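Local coordinates for protein alpha-glucosidase (Bacteroides thetaiotaomicron, PDB 5XFM) that hydrolyses glycosidic bonds as a family 97 glycoside hydrolase, acting on both beta-L-arabinopyranosides and alpha-galactosides, at residues G485-G490 with V520-P525; F294-W299 with V550-D555; C435-G440 with F479-V484; S172-Y177 with G450-L455. The protein carries 1 engineered substitution. All blocks are in the same frame, centred on the assembly; numbering follows the deposited sequence.

Interaction 1. Residues G485-G490 with V520-P525; sequences GSMEFG and VLLQNP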
# COMPACT_ATOMS: atom_id res chain seq x y z
N GLY A 485 2.88 0.22 -1.86
CA GLY A 485 1.77 0.22 -2.79
C GLY A 485 0.79 1.38 -2.72
O GLY A 485 0.74 2.12 -1.73
N SER A 486 -0.01 1.51 -3.77
CA SER A 486 -1.01 2.57 -3.87
C SER A 486 -1.96 2.55 -2.69
O SER A 486 -2.47 1.49 -2.30
CB SER A 486 -1.81 2.44 -5.17
OG SER A 486 -1.02 2.70 -6.30
N MET A 487 -2.21 3.73 -2.15
CA MET A 487 -3.09 3.89 -1.00
C MET A 487 -4.21 4.89 -1.30
O MET A 487 -3.95 6.09 -1.41
CB MET A 487 -2.29 4.35 0.22
CG MET A 487 -3.06 4.44 1.51
SD MET A 487 -1.97 4.94 2.84
CE MET A 487 -1.55 6.61 2.34
N GLU A 488 -5.43 4.39 -1.47
CA GLU A 488 -6.57 5.25 -1.79
C GLU A 488 -7.13 5.82 -0.50
O GLU A 488 -8.05 5.26 0.09
CB GLU A 488 -7.65 4.47 -2.55
CG GLU A 488 -7.92 5.03 -3.93
CD GLU A 488 -8.87 6.23 -3.92
OE1 GLU A 488 -9.73 6.31 -3.01
OE2 GLU A 488 -8.75 7.10 -4.80
N PHE A 489 -6.57 6.94 -0.07
CA PHE A 489 -6.81 7.45 1.28
C PHE A 489 -8.04 8.37 1.35
O PHE A 489 -8.70 8.45 2.39
CB PHE A 489 -5.57 8.18 1.79
CG PHE A 489 -5.68 8.66 3.21
CD1 PHE A 489 -5.43 7.79 4.26
CD2 PHE A 489 -6.04 9.97 3.49
CE1 PHE A 489 -5.53 8.22 5.58
CE2 PHE A 489 -6.15 10.40 4.80
CZ PHE A 489 -5.89 9.53 5.85
N GLY A 490 -8.35 9.05 0.26
CA GLY A 490 -9.45 10.01 0.25
C GLY A 490 -9.14 11.27 1.04
O GLY A 490 -10.01 11.86 1.67
N VAL A 520 0.59 15.36 -2.01
CA VAL A 520 1.88 14.95 -2.53
C VAL A 520 2.45 13.80 -1.70
O VAL A 520 3.08 12.89 -2.23
CB VAL A 520 2.85 16.14 -2.55
CG1 VAL A 520 4.21 15.70 -3.04
CG2 VAL A 520 2.30 17.24 -3.45
N LEU A 521 2.23 13.86 -0.39
CA LEU A 521 2.74 12.82 0.51
C LEU A 521 2.12 11.45 0.24
O LEU A 521 2.83 10.45 0.22
CB LEU A 521 2.49 13.21 1.96
CG LEU A 521 3.29 14.42 2.44
CD1 LEU A 521 2.92 14.79 3.87
CD2 LEU A 521 4.78 14.16 2.31
N LEU A 522 0.81 11.40 0.04
CA LEU A 522 0.10 10.12 -0.10
C LEU A 522 -0.23 9.82 -1.57
O LEU A 522 -1.02 10.53 -2.20
CB LEU A 522 -1.19 10.14 0.74
CG LEU A 522 -1.05 10.63 2.19
CD1 LEU A 522 -2.36 10.48 2.97
CD2 LEU A 522 0.09 9.93 2.91
N GLN A 523 0.33 8.73 -2.09
CA GLN A 523 0.26 8.40 -3.52
C GLN A 523 -0.83 7.38 -3.88
O GLN A 523 -0.98 6.34 -3.22
CB GLN A 523 1.63 7.89 -4.00
CG GLN A 523 1.68 7.37 -5.43
CD GLN A 523 1.36 5.88 -5.50
OE1 GLN A 523 1.79 5.11 -4.64
NE2 GLN A 523 0.61 5.48 -6.52
N ASN A 524 -1.61 7.71 -4.91
CA ASN A 524 -2.56 6.79 -5.54
C ASN A 524 -2.93 7.34 -6.92
O ASN A 524 -3.20 8.53 -7.06
CB ASN A 524 -3.80 6.59 -4.67
CG ASN A 524 -4.60 5.35 -5.06
OD1 ASN A 524 -5.49 5.41 -5.91
ND2 ASN A 524 -4.29 4.23 -4.43
N PRO A 525 -2.96 6.47 -7.95
CA PRO A 525 -3.13 6.88 -9.35
C PRO A 525 -4.44 7.63 -9.62
O PRO A 525 -4.47 8.62 -10.35
CB PRO A 525 -3.12 5.55 -10.11
CG PRO A 525 -2.56 4.56 -9.16
CD PRO A 525 -2.93 5.01 -7.81
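The loop 485-490 runs across the end of 520-525 at about 106°, and the two backbones come closest at Ser-486 and Asn-524, whose CA atoms are 4.8 Å apart. One backbone bond joins them: Met-487 N gives its hydrogen almost straight to Gln-523 O, 3.1 Å away. Beside it, the Gln-523 chain bends back at chi2 (-90°), and Gln-523 NE2 donates to Ser-486 OG, 3.2 Å away, the hydroxyl lying slightly out of the amide plane. That hydroxyl also bonds Glu-442, while Pro-525 CD packs against it.

Leu-522, the first residue to leave helix 512-521, spreads its two methyls between separate partners. Leu-522 CD1 lies over one face of the Phe-489 ring, 4.0 Å from the centroid and displaced toward the rim, a CH-pi contact. Leu-522 CD2 takes the methyl of Met-487, with CE at 3.7 Å; the bend of that chain at chi3 turns CE toward the leucine. Glu-488, centre of an inverse gamma turn, crosses the Asn-524 side chain at about a right angle, and its OE2 is bonded to Asn-528 N. All of this is buried loop packing where helix 512-521 leads into strand 526-528 of the TIM-barrel-type domain.

Interaction 2. Residues F294-W299 with V550-D555; sequences FGRGTW and VPTTWD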
# COMPACT_ATOMS: atom_id res chain seq x y z
N PHE A 294 -5.61 8.09 -15.77
CA PHE A 294 -5.67 8.32 -14.34
C PHE A 294 -5.96 9.79 -14.05
O PHE A 294 -6.00 10.62 -14.96
CB PHE A 294 -4.35 7.90 -13.68
CG PHE A 294 -3.81 6.60 -14.20
CD1 PHE A 294 -4.58 5.45 -14.16
CD2 PHE A 294 -2.53 6.52 -14.72
CE1 PHE A 294 -4.09 4.25 -14.65
CE2 PHE A 294 -2.03 5.33 -15.20
CZ PHE A 294 -2.81 4.19 -15.16
N GLY A 295 -6.19 10.11 -12.78
CA GLY A 295 -6.44 11.48 -12.39
C GLY A 295 -7.19 11.69 -11.10
O GLY A 295 -6.97 11.01 -10.10
N ARG A 296 -8.15 12.61 -11.15
CA ARG A 296 -8.77 13.16 -9.95
C ARG A 296 -10.27 12.97 -10.00
O ARG A 296 -10.89 13.05 -11.06
CB ARG A 296 -8.47 14.65 -9.82
CG ARG A 296 -7.03 15.01 -9.48
CD ARG A 296 -6.16 15.04 -10.72
NE ARG A 296 -6.74 15.86 -11.78
CZ ARG A 296 -6.54 17.17 -11.90
NH1 ARG A 296 -5.79 17.82 -11.02
NH2 ARG A 296 -7.11 17.83 -12.90
N GLY A 297 -10.86 12.68 -8.84
CA GLY A 297 -12.29 12.50 -8.75
C GLY A 297 -12.92 13.35 -7.66
O GLY A 297 -12.26 13.73 -6.69
N THR A 298 -14.18 13.69 -7.85
CA THR A 298 -14.98 14.25 -6.77
C THR A 298 -15.80 13.12 -6.15
O THR A 298 -16.12 12.13 -6.81
CB THR A 298 -15.89 15.39 -7.24
OG1 THR A 298 -16.71 14.93 -8.32
CG2 THR A 298 -15.05 16.57 -7.72
N TRP A 299 -16.17 13.29 -4.89
CA TRP A 299 -16.65 12.17 -4.10
C TRP A 299 -17.60 12.69 -3.04
O TRP A 299 -17.17 13.23 -2.03
CB TRP A 299 -15.45 11.44 -3.47
CG TRP A 299 -15.79 10.22 -2.68
CD1 TRP A 299 -16.86 9.40 -2.84
CD2 TRP A 299 -15.01 9.66 -1.61
NE1 TRP A 299 -16.82 8.37 -1.93
CE2 TRP A 299 -15.69 8.51 -1.16
CE3 TRP A 299 -13.82 10.04 -0.98
CZ2 TRP A 299 -15.20 7.72 -0.12
CZ3 TRP A 299 -13.34 9.25 0.06
CH2 TRP A 299 -14.03 8.10 0.48
N VAL A 550 -3.16 19.75 -9.12
CA VAL A 550 -2.51 18.61 -8.47
C VAL A 550 -2.34 17.39 -9.39
O VAL A 550 -3.26 16.98 -10.10
CB VAL A 550 -3.31 18.20 -7.18
CG1 VAL A 550 -4.66 17.60 -7.52
CG2 VAL A 550 -2.49 17.25 -6.32
N PRO A 551 -1.12 16.81 -9.39
CA PRO A 551 -0.88 15.56 -10.11
C PRO A 551 -1.20 14.36 -9.24
O PRO A 551 -1.29 14.50 -8.02
CB PRO A 551 0.62 15.63 -10.45
CG PRO A 551 1.20 16.70 -9.55
CD PRO A 551 0.10 17.35 -8.78
N THR A 552 -1.40 13.19 -9.85
CA THR A 552 -1.64 11.97 -9.08
C THR A 552 -0.64 10.87 -9.49
O THR A 552 -0.64 9.79 -8.91
CB THR A 552 -3.08 11.44 -9.25
OG1 THR A 552 -3.28 10.92 -10.57
CG2 THR A 552 -4.10 12.53 -8.97
N THR A 553 0.18 11.16 -10.49
CA THR A 553 1.17 10.19 -10.99
C THR A 553 2.57 10.80 -10.97
O THR A 553 2.72 12.01 -11.06
CB THR A 553 0.84 9.73 -12.42
OG1 THR A 553 0.84 10.87 -13.29
CG2 THR A 553 -0.52 9.05 -12.47
N TRP A 554 3.59 9.96 -10.87
CA TRP A 554 4.93 10.47 -10.65
C TRP A 554 6.01 9.78 -11.47
O TRP A 554 5.88 8.61 -11.83
CB TRP A 554 5.28 10.36 -9.16
CG TRP A 554 4.19 10.89 -8.28
CD1 TRP A 554 3.29 10.16 -7.57
CD2 TRP A 554 3.89 12.27 -8.01
NE1 TRP A 554 2.44 10.99 -6.87
CE2 TRP A 554 2.79 12.29 -7.12
CE3 TRP A 554 4.44 13.48 -8.43
CZ2 TRP A 554 2.23 13.47 -6.65
CZ3 TRP A 554 3.88 14.66 -7.95
CH2 TRP A 554 2.79 14.65 -7.07
N ASP A 555 7.07 10.52 -11.78
CA ASP A 555 8.21 9.95 -12.48
C ASP A 555 9.32 9.55 -11.52
O ASP A 555 10.15 8.70 -11.85
CB ASP A 555 8.74 10.95 -13.52
CG ASP A 555 7.85 11.04 -14.73
OD1 ASP A 555 7.56 9.97 -15.33
OD2 ASP A 555 7.44 12.16 -15.10
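Mostly van der Waals packing with a single weak polar link, this contact joins the start of barrel strand 295-299 to the loop 550-555, which leads from helix 541-549 into strand 556-563 of the C-terminal sheet. The touching parts run nearly antiparallel, 157° between their end-to-end directions, but stay 5.9 Å apart at the closest CA pair, Gly-295 and Thr-552.

Arg-296 carries most of it. A bend at chi2 (83°) and a second at chi3 fold the chain back along Val-550, the two side chains sliding past each other in opposite directions. Arg-296 NH1 reaches Val-550 O at 2.8 Å, yet the angle at the hydrogen is only 123°, a weak bond. The stronger hold on the guanidinium is the salt bridge from NE to Glu-327, so the valine carbonyl is a secondary partner. Lower down the chain, Arg-296 CD rests on the Thr-552 methyl, CG2, at 3.7 Å. Thr-552 CG2 also sits 3.4 Å from Gly-295 O, while the hydroxyl of Thr-552 turns to Pro-525 O.

At the other end, Thr-553 CG2 meets the Phe-294 ring at CD2, 3.9 Å away, the two side chains crossing at about a right angle. Thr-553 OG1 is weakly bonded to Gln-574, in strand 567-574 of the C-terminal sheet. Strand 295-299 itself pairs in parallel with 328-331 and 526-528. The arrangement is thus an interdomain seam, in which the linker to the C-terminal beta domain is laid against the beginning of a strand of the TIM-barrel-type catalytic domain.

Interaction 3. Residues C435-G440 with F479-V484; sequences CTLPRG and FIRNTV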
# COMPACT_ATOMS: atom_id res chain seq x y z
N CYS A 435 -10.37 -4.08 2.22
CA CYS A 435 -9.57 -5.04 1.47
C CYS A 435 -8.21 -5.31 2.09
O CYS A 435 -7.83 -4.69 3.09
CB CYS A 435 -9.37 -4.54 0.03
SG CYS A 435 -8.49 -2.94 -0.06
N THR A 436 -7.49 -6.23 1.47
CA THR A 436 -6.16 -6.57 1.93
C THR A 436 -5.12 -5.67 1.27
O THR A 436 -5.42 -4.96 0.31
CB THR A 436 -5.83 -8.02 1.63
OG1 THR A 436 -4.62 -8.40 2.30
CG2 THR A 436 -5.71 -8.26 0.12
N LEU A 437 -3.90 -5.73 1.81
CA LEU A 437 -2.78 -4.98 1.27
C LEU A 437 -2.49 -5.41 -0.16
O LEU A 437 -2.55 -6.60 -0.46
CB LEU A 437 -1.53 -5.20 2.14
CG LEU A 437 -0.25 -4.46 1.76
CD1 LEU A 437 -0.35 -3.03 2.26
CD2 LEU A 437 1.01 -5.14 2.32
N PRO A 438 -2.21 -4.45 -1.06
CA PRO A 438 -1.79 -4.79 -2.42
C PRO A 438 -0.38 -5.37 -2.40
O PRO A 438 0.47 -4.89 -1.65
CB PRO A 438 -1.84 -3.45 -3.15
CG PRO A 438 -1.58 -2.45 -2.08
CD PRO A 438 -2.26 -2.99 -0.86
N ARG A 439 -0.14 -6.40 -3.19
CA ARG A 439 1.15 -7.07 -3.13
C ARG A 439 1.84 -7.04 -4.50
O ARG A 439 1.94 -8.06 -5.18
CB ARG A 439 0.97 -8.49 -2.61
CG ARG A 439 0.90 -8.56 -1.08
CD ARG A 439 -0.19 -9.52 -0.65
NE ARG A 439 -0.21 -9.84 0.78
CZ ARG A 439 -1.15 -9.45 1.64
NH1 ARG A 439 -2.15 -8.68 1.22
NH2 ARG A 439 -1.08 -9.81 2.91
N GLY A 440 2.31 -5.86 -4.89
CA GLY A 440 2.92 -5.69 -6.20
C GLY A 440 1.86 -5.64 -7.29
O GLY A 440 2.15 -5.90 -8.45
N PHE A 479 6.48 5.86 5.05
CA PHE A 479 7.49 4.92 5.50
C PHE A 479 6.99 3.46 5.50
O PHE A 479 7.80 2.53 5.47
CB PHE A 479 7.96 5.27 6.92
CG PHE A 479 8.59 6.64 7.04
CD1 PHE A 479 7.86 7.71 7.56
CD2 PHE A 479 9.91 6.86 6.68
CE1 PHE A 479 8.43 8.96 7.69
CE2 PHE A 479 10.49 8.11 6.81
CZ PHE A 479 9.75 9.16 7.31
N ILE A 480 5.68 3.27 5.56
CA ILE A 480 5.12 1.93 5.77
C ILE A 480 4.02 1.55 4.76
O ILE A 480 4.32 0.99 3.71
CB ILE A 480 4.56 1.79 7.22
CG1 ILE A 480 5.63 2.20 8.24
CG2 ILE A 480 4.11 0.36 7.50
CD1 ILE A 480 5.19 2.15 9.67
N ARG A 481 2.76 1.84 5.06
CA ARG A 481 1.67 1.34 4.23
C ARG A 481 1.81 1.72 2.75
O ARG A 481 1.67 0.88 1.87
CB ARG A 481 0.31 1.82 4.75
CG ARG A 481 -0.85 1.68 3.76
CD ARG A 481 -1.12 0.24 3.33
NE ARG A 481 -2.23 0.19 2.37
CZ ARG A 481 -2.11 0.41 1.06
NH1 ARG A 481 -0.91 0.67 0.54
NH2 ARG A 481 -3.18 0.37 0.28
N ASN A 482 2.09 2.99 2.50
CA ASN A 482 2.06 3.53 1.15
C ASN A 482 3.35 3.26 0.36
O ASN A 482 3.36 3.32 -0.87
CB ASN A 482 1.73 5.03 1.22
CG ASN A 482 1.28 5.60 -0.11
OD1 ASN A 482 1.45 6.79 -0.37
ND2 ASN A 482 0.71 4.76 -0.96
N THR A 483 4.44 2.95 1.07
CA THR A 483 5.73 2.71 0.41
C THR A 483 5.73 1.41 -0.42
O THR A 483 6.49 1.29 -1.37
CB THR A 483 6.91 2.65 1.44
OG1 THR A 483 8.14 2.95 0.78
CG2 THR A 483 7.03 1.29 2.11
N VAL A 484 4.89 0.45 -0.05
CA VAL A 484 4.84 -0.80 -0.81
C VAL A 484 3.69 -0.83 -1.81
O VAL A 484 3.53 -1.82 -2.54
CB VAL A 484 4.69 -2.03 0.12
CG1 VAL A 484 5.85 -2.10 1.11
CG2 VAL A 484 3.36 -1.99 0.85
O HOH W 1 1.69 -3.06 -4.57
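Arg-481 NH2 is gripped by two backbone oxygens, Glu-452 O and Ser-486 O, while NE of the same guanidinium bonds Ala-453 O. These bonds help fix the plane on which Pro-438 rests: toward 435-440 Arg-481 offers a face, and its N-H groups are used by carbonyls elsewhere. Pro-438 CD lies over that face, 3.7 Å from Arg-481 NH2 and offset toward the rim. Leu-437, with CG anti to the backbone N (chi1 -178°), slides CD1 along the arginine to within 3.5 Å of Arg-481 CD.

The 435-440 loop follows strand 429-432 of the parallel barrel sheet and precedes helix 441-444, a beta-to-alpha connection of the TIM-barrel-type domain. Within it, Arg-439 NH1 donates to Thr-436 OG1 at 2.7 Å, and Arg-439 also forms a salt bridge with Glu-211.

The same methyl, Leu-437 CD1, also meets Val-484 CG2 at 4.1 Å, the two side chains crossing at about a right angle. One water bridges the backbones there, accepting from Gly-440 N at 2.9 Å and donating to Val-484 O at 3.0 Å; Gly-440 is the N-cap residue of helix 441-444.

Interaction 4. Residues S172-Y177 with G450-L455; sequences SYEEEY and GSEAVL. With CA (calcium ion), chain E.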
# COMPACT_ATOMS: atom_id res chain seq x y z
N SER A 172 -10.02 -6.08 7.59
CA SER A 172 -10.07 -5.15 6.46
C SER A 172 -8.85 -4.23 6.44
O SER A 172 -8.86 -3.19 5.78
CB SER A 172 -11.36 -4.32 6.51
OG SER A 172 -11.59 -3.79 7.81
N TYR A 173 -7.80 -4.63 7.15
CA TYR A 173 -6.54 -3.90 7.19
C TYR A 173 -6.78 -2.45 7.60
O TYR A 173 -6.25 -1.51 7.00
CB TYR A 173 -5.83 -3.99 5.83
CG TYR A 173 -5.16 -5.32 5.62
CD1 TYR A 173 -5.89 -6.51 5.70
CD2 TYR A 173 -3.80 -5.41 5.33
CE1 TYR A 173 -5.29 -7.73 5.51
CE2 TYR A 173 -3.18 -6.64 5.14
CZ TYR A 173 -3.94 -7.79 5.23
OH TYR A 173 -3.35 -9.02 5.04
N GLU A 174 -7.60 -2.28 8.63
CA GLU A 174 -7.95 -0.96 9.11
C GLU A 174 -7.67 -0.83 10.61
O GLU A 174 -8.58 -0.60 11.40
CB GLU A 174 -9.43 -0.66 8.80
CG GLU A 174 -9.65 -0.15 7.37
CD GLU A 174 -11.09 -0.27 6.88
OE1 GLU A 174 -11.91 -0.92 7.55
OE2 GLU A 174 -11.41 0.33 5.84
N GLU A 175 -6.40 -0.95 10.99
CA GLU A 175 -6.04 -0.88 12.40
C GLU A 175 -4.98 0.18 12.67
O GLU A 175 -4.38 0.73 11.75
CB GLU A 175 -5.56 -2.26 12.88
CG GLU A 175 -6.56 -3.38 12.59
CD GLU A 175 -7.87 -3.25 13.35
OE1 GLU A 175 -7.87 -2.74 14.49
OE2 GLU A 175 -8.92 -3.64 12.78
N GLU A 176 -4.76 0.46 13.95
CA GLU A 176 -3.89 1.56 14.34
C GLU A 176 -2.49 1.09 14.66
O GLU A 176 -2.29 -0.08 15.02
CB GLU A 176 -4.48 2.30 15.54
CG GLU A 176 -5.75 3.04 15.25
CD GLU A 176 -6.33 3.69 16.48
OE1 GLU A 176 -5.96 4.85 16.77
OE2 GLU A 176 -7.14 3.04 17.16
N TYR A 177 -1.53 2.00 14.56
CA TYR A 177 -0.12 1.72 14.83
C TYR A 177 0.32 2.13 16.23
O TYR A 177 -0.33 2.95 16.88
CB TYR A 177 0.78 2.44 13.82
CG TYR A 177 0.68 1.97 12.40
CD1 TYR A 177 -0.34 2.43 11.57
CD2 TYR A 177 1.62 1.09 11.87
CE1 TYR A 177 -0.44 2.02 10.26
CE2 TYR A 177 1.53 0.66 10.55
CZ TYR A 177 0.50 1.13 9.75
OH TYR A 177 0.41 0.73 8.45
N GLY A 450 -5.44 1.07 -7.30
CA GLY A 450 -5.33 1.41 -5.90
C GLY A 450 -6.18 0.60 -4.94
O GLY A 450 -7.15 -0.04 -5.33
N SER A 451 -5.82 0.68 -3.66
CA SER A 451 -6.46 -0.09 -2.60
C SER A 451 -6.63 0.76 -1.34
O SER A 451 -5.90 1.73 -1.12
CB SER A 451 -5.62 -1.33 -2.25
OG SER A 451 -5.65 -2.29 -3.29
N GLU A 452 -7.58 0.37 -0.49
CA GLU A 452 -7.74 1.07 0.78
C GLU A 452 -6.69 0.49 1.75
O GLU A 452 -5.59 1.02 1.85
CB GLU A 452 -9.17 0.92 1.32
CG GLU A 452 -9.52 1.81 2.52
CD GLU A 452 -10.93 1.55 3.03
OE1 GLU A 452 -11.41 0.41 2.88
OE2 GLU A 452 -11.57 2.49 3.57
N ALA A 453 -7.02 -0.62 2.40
CA ALA A 453 -6.11 -1.32 3.32
C ALA A 453 -5.41 -0.36 4.29
O ALA A 453 -4.22 -0.49 4.55
CB ALA A 453 -5.07 -2.11 2.53
N VAL A 454 -6.18 0.57 4.83
CA VAL A 454 -5.67 1.57 5.75
C VAL A 454 -6.86 2.25 6.41
O VAL A 454 -7.98 2.20 5.88
CB VAL A 454 -4.79 2.64 5.03
CG1 VAL A 454 -5.64 3.51 4.13
CG2 VAL A 454 -4.03 3.50 6.02
N LEU A 455 -6.62 2.86 7.56
CA LEU A 455 -7.61 3.73 8.18
C LEU A 455 -7.70 5.00 7.34
O LEU A 455 -6.89 5.92 7.49
CB LEU A 455 -7.22 4.02 9.63
CG LEU A 455 -7.56 2.83 10.54
CD1 LEU A 455 -6.86 2.92 11.87
CD2 LEU A 455 -9.06 2.77 10.74
CA CA E . -13.38 1.18 4.49
O HOH W 2 -9.77 -1.56 3.69
O HOH W 3 -10.51 3.03 6.29
O HOH W 4 -14.57 0.49 6.59
O HOH W 5 -4.45 1.88 9.22
O HOH W 6 -14.40 -0.89 4.01
O HOH W 7 -15.98 1.87 5.43
O HOH W 8 -14.52 1.88 2.48
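Glu-174 and Glu-452 meet at the calcium ion, one from each segment. Glu-174 binds through a single oxygen, OE2, at 2.5 Å, whereas Glu-452 is bidentate, with OE2 at 2.4 Å and OE1 at 2.7 Å from calcium. The carboxylate planes stand 81° apart, and the metal brings Glu-174 OE2 within 3.0 Å of Glu-452 OE1, a proximity that the cation probably offsets. Four waters and Glu-458 complete the shell.

The oxygen of Glu-174 that does not bind the metal, OE1, accepts a bond from Ser-172 OG, which comes from above the carboxylate plane, and another from a calcium-bound water. Glu-452 stretches out to the ion with CG anti to the backbone N (chi1 -169°), and its OE1 also accepts from Gly-434 N. A further water lies between Glu-174 OE2 and Val-454 O, 2.7 Å from the latter.

Behind the carboxylates the backbones lie close, with CA atoms of Tyr-173 and Ala-453 4.7 Å apart, and their CB atoms touch. Leu-455 fills the other end: CD2 packs against the backbone of Glu-174, and CD1 touches Glu-176 CG at 3.6 Å. A water ties Glu-175 O to Leu-455 N.

The site thus spans the boundary between the N-terminal and TIM-barrel-type domains, consistent with the calcium sites of family 97 enzymes. Segment 172-177 precedes strand 178-182, at the edge of an N-terminal antiparallel sheet, and 450-455 leaves strand 448-451, at one end of the parallel barrel sheet; helix 464-468 covers Leu-455 and Glu-176 through Phe-466.

In the fold
Interactions 1, 3 and 4 form one connected group, tied together by Arg-481. Through interaction 3 this arginine holds the backbone of the calcium ligand Glu-452, although its own side chain lies about 11 Å from the ion; that of Glu-488, in interaction 1, is about 10 Å from it. Interaction 1 also meets interaction 4 directly, Glu-488 N reaching Ser-451 O at 2.7 Å. Interaction 2 stands apart from the calcium site, its centre about 20 Å from that of interaction 4, but it joins interaction 1, for instance where Gln-523 CG packs 3.9 Å from Trp-554 CD1. Together the contacts connect all three domains.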